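Local coordinates for ESSB (Geobacillus thermodenitrificans, PDB 2YNQ), which is an integral membrane component of the type VII secretion system, probably contributing to protein export, its extracellular domain being the part described here, at residues E100-I105 with R143-S148. Sequence-based numbering, arbitrary orientation.
Sequences EDRDLI and RERKES
R102 lays one face of its guanidinium over the aliphatic stem of R145, joining the first turn of helix 102-118 to the long helix 124-152, the two arms of a C-terminal helical hairpin in the extracellular domain. It illustrates how two arginines can pack together when each delivers its charge to a carboxylate. At the start of the hairpin, D101 is the N-cap: its OD1 accepts a weak bond from L104 N, while OD2 is held by Y77 and S66. The next residue, R102, carries most of the contact. CG lies anti to the backbone N (chi1 -177°), and later bends at chi2 and chi3 swing the guanidinium over R145, where NH1 comes 3.5 Å from R145 CG and NE lies 3.7 Å from R145 CB. The two guanidinium planes stand nearly perpendicular, 86° apart, so the heads do not stack; R102 NH1 and R145 NE stay 5.2 Å apart. S148 CB approaches the same group obliquely, 4.2 Å from R102 NH2. D103 steadies the R102 head through a salt bridge, and its carboxylate probably offsets the nearby positive charges. D103 OD1 touches R145 CD at 3.7 Å, although R145 NE is too distant for a salt bridge with it. The R145 head instead pairs with E142 and E149 of its own helix and with E60 of the second subunit, so this arginine links the hairpin to the dimer partner. In the R102-D103 bridge, a nearly straight hydrogen bond of 2.8 Å runs from R102 NH1 to D103 OD1; OD1 lies in the guanidinium plane, while NH1 reaches it from the syn side, 31° out of the carboxylate plane.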
loop_
_atom_site.group_PDB
_atom_site.type_symbol
_atom_site.label_atom_id
_atom_site.label_comp_id
_atom_site.label_asym_id
_atom_site.label_seq_id
_atom_site.Cartn_x
_atom_site.Cartn_y
_atom_site.Cartn_z
ATOM N N GLU D 100 -19.076 -1.330 -10.388
ATOM C CA GLU D 100 -19.606 -0.056 -9.916
ATOM C C GLU D 100 -19.337 0.152 -8.419
ATOM O O GLU D 100 -20.205 0.593 -7.671
ATOM C CB GLU D 100 -21.096 0.077 -10.250
ATOM C CG GLU D 100 -21.388 -0.095 -11.734
ATOM C CD GLU D 100 -22.812 0.264 -12.093
ATOM O OE1 GLU D 100 -23.724 -0.559 -11.877
ATOM O OE2 GLU D 100 -23.015 1.377 -12.600
ATOM N N ASP D 101 -18.127 -0.176 -7.994
ATOM C CA ASP D 101 -17.717 0.041 -6.621
ATOM C C ASP D 101 -16.810 1.269 -6.610
ATOM O O ASP D 101 -15.670 1.212 -7.093
ATOM C CB ASP D 101 -16.973 -1.192 -6.094
ATOM C CG ASP D 101 -16.658 -1.107 -4.603
ATOM O OD1 ASP D 101 -16.119 -0.056 -4.140
ATOM O OD2 ASP D 101 -16.949 -2.113 -3.900
ATOM N N ARG D 102 -17.320 2.371 -6.070
ATOM C CA ARG D 102 -16.652 3.689 -6.165
ATOM C C ARG D 102 -15.217 3.680 -5.648
ATOM O O ARG D 102 -14.289 4.046 -6.365
ATOM C CB ARG D 102 -17.471 4.760 -5.443
ATOM C CG ARG D 102 -16.894 6.150 -5.564
ATOM C CD ARG D 102 -16.826 6.823 -4.199
ATOM N NE ARG D 102 -18.131 6.836 -3.562
ATOM C CZ ARG D 102 -18.434 6.272 -2.395
ATOM N NH1 ARG D 102 -17.527 5.644 -1.667
ATOM N NH2 ARG D 102 -19.672 6.367 -1.945
ATOM N N ASP D 103 -15.034 3.229 -4.413
ATOM C CA ASP D 103 -13.727 3.263 -3.783
ATOM C C ASP D 103 -12.736 2.306 -4.402
ATOM O O ASP D 103 -11.525 2.527 -4.305
ATOM C CB ASP D 103 -13.868 3.065 -2.286
ATOM C CG ASP D 103 -14.815 4.090 -1.670
ATOM O OD1 ASP D 103 -14.801 5.265 -2.113
ATOM O OD2 ASP D 103 -15.591 3.727 -0.774
ATOM N N LEU D 104 -13.240 1.274 -5.083
ATOM C CA LEU D 104 -12.370 0.378 -5.800
ATOM C C LEU D 104 -11.898 1.034 -7.092
ATOM O O LEU D 104 -10.744 0.863 -7.486
ATOM C CB LEU D 104 -13.023 -0.999 -6.037
ATOM C CG LEU D 104 -13.226 -1.917 -4.811
ATOM C CD1 LEU D 104 -13.595 -3.331 -5.243
ATOM C CD2 LEU D 104 -12.031 -1.975 -3.888
ATOM N N ILE D 105 -12.768 1.795 -7.740
ATOM C CA ILE D 105 -12.367 2.559 -8.924
ATOM C C ILE D 105 -11.301 3.553 -8.512
ATOM O O ILE D 105 -10.247 3.642 -9.145
ATOM C CB ILE D 105 -13.552 3.299 -9.604
ATOM C CG1 ILE D 105 -14.615 2.287 -10.069
ATOM C CG2 ILE D 105 -13.048 4.168 -10.761
ATOM C CD1 ILE D 105 -15.972 2.898 -10.518
ATOM N N ARG D 143 -15.451 13.673 -4.466
ATOM C CA ARG D 143 -16.545 14.608 -4.228
ATOM C C ARG D 143 -17.843 13.832 -4.008
ATOM O O ARG D 143 -18.626 14.170 -3.116
ATOM C CB ARG D 143 -16.685 15.612 -5.381
ATOM C CG ARG D 143 -17.651 16.749 -5.097
ATOM C CD ARG D 143 -17.510 17.882 -6.109
ATOM N NE ARG D 143 -16.216 18.570 -6.021
ATOM C CZ ARG D 143 -15.220 18.420 -6.893
ATOM N NH1 ARG D 143 -15.357 17.611 -7.939
ATOM N NH2 ARG D 143 -14.088 19.092 -6.720
ATOM N N GLU D 144 -18.050 12.778 -4.800
ATOM C CA GLU D 144 -19.257 11.954 -4.675
ATOM C C GLU D 144 -19.352 11.219 -3.337
ATOM O O GLU D 144 -20.441 11.149 -2.743
ATOM C CB GLU D 144 -19.395 10.981 -5.846
ATOM C CG GLU D 144 -19.962 11.633 -7.089
ATOM C CD GLU D 144 -19.961 10.720 -8.296
ATOM O OE1 GLU D 144 -19.586 9.532 -8.168
ATOM O OE2 GLU D 144 -20.338 11.202 -9.385
ATOM N N ARG D 145 -18.217 10.697 -2.868
ATOM C CA ARG D 145 -18.151 10.036 -1.571
ATOM C C ARG D 145 -18.530 11.004 -0.457
ATOM O O ARG D 145 -19.357 10.682 0.402
ATOM C CB ARG D 145 -16.763 9.449 -1.319
ATOM C CG ARG D 145 -16.669 8.635 -0.036
ATOM C CD ARG D 145 -15.249 8.127 0.244
ATOM N NE ARG D 145 -14.239 9.189 0.188
ATOM C CZ ARG D 145 -14.130 10.190 1.060
ATOM N NH1 ARG D 145 -14.978 10.299 2.075
ATOM N NH2 ARG D 145 -13.175 11.097 0.908
ATOM N N LYS D 146 -17.934 12.193 -0.491
ATOM C CA LYS D 146 -18.182 13.216 0.520
ATOM C C LYS D 146 -19.664 13.608 0.610
ATOM O O LYS D 146 -20.207 13.747 1.707
ATOM C CB LYS D 146 -17.288 14.437 0.274
ATOM C CG LYS D 146 -16.028 14.473 1.147
ATOM C CD LYS D 146 -14.959 15.431 0.611
ATOM C CE LYS D 146 -14.092 14.744 -0.451
ATOM N NZ LYS D 146 -12.967 15.575 -0.959
ATOM N N GLU D 147 -20.311 13.758 -0.543
ATOM C CA GLU D 147 -21.736 14.102 -0.611
ATOM C C GLU D 147 -22.659 12.976 -0.132
ATOM O O GLU D 147 -23.704 13.235 0.485
ATOM C CB GLU D 147 -22.116 14.552 -2.024
ATOM C CG GLU D 147 -21.833 16.034 -2.283
ATOM C CD GLU D 147 -21.875 16.405 -3.760
ATOM O OE1 GLU D 147 -22.811 15.965 -4.469
ATOM O OE2 GLU D 147 -20.972 17.147 -4.211
ATOM N N SER D 148 -22.273 11.733 -0.425
ATOM C CA SER D 148 -22.956 10.566 0.112
ATOM C C SER D 148 -22.928 10.609 1.639
ATOM O O SER D 148 -23.977 10.508 2.284
ATOM C CB SER D 148 -22.312 9.278 -0.408
ATOM O OG SER D 148 -22.817 8.142 0.270
#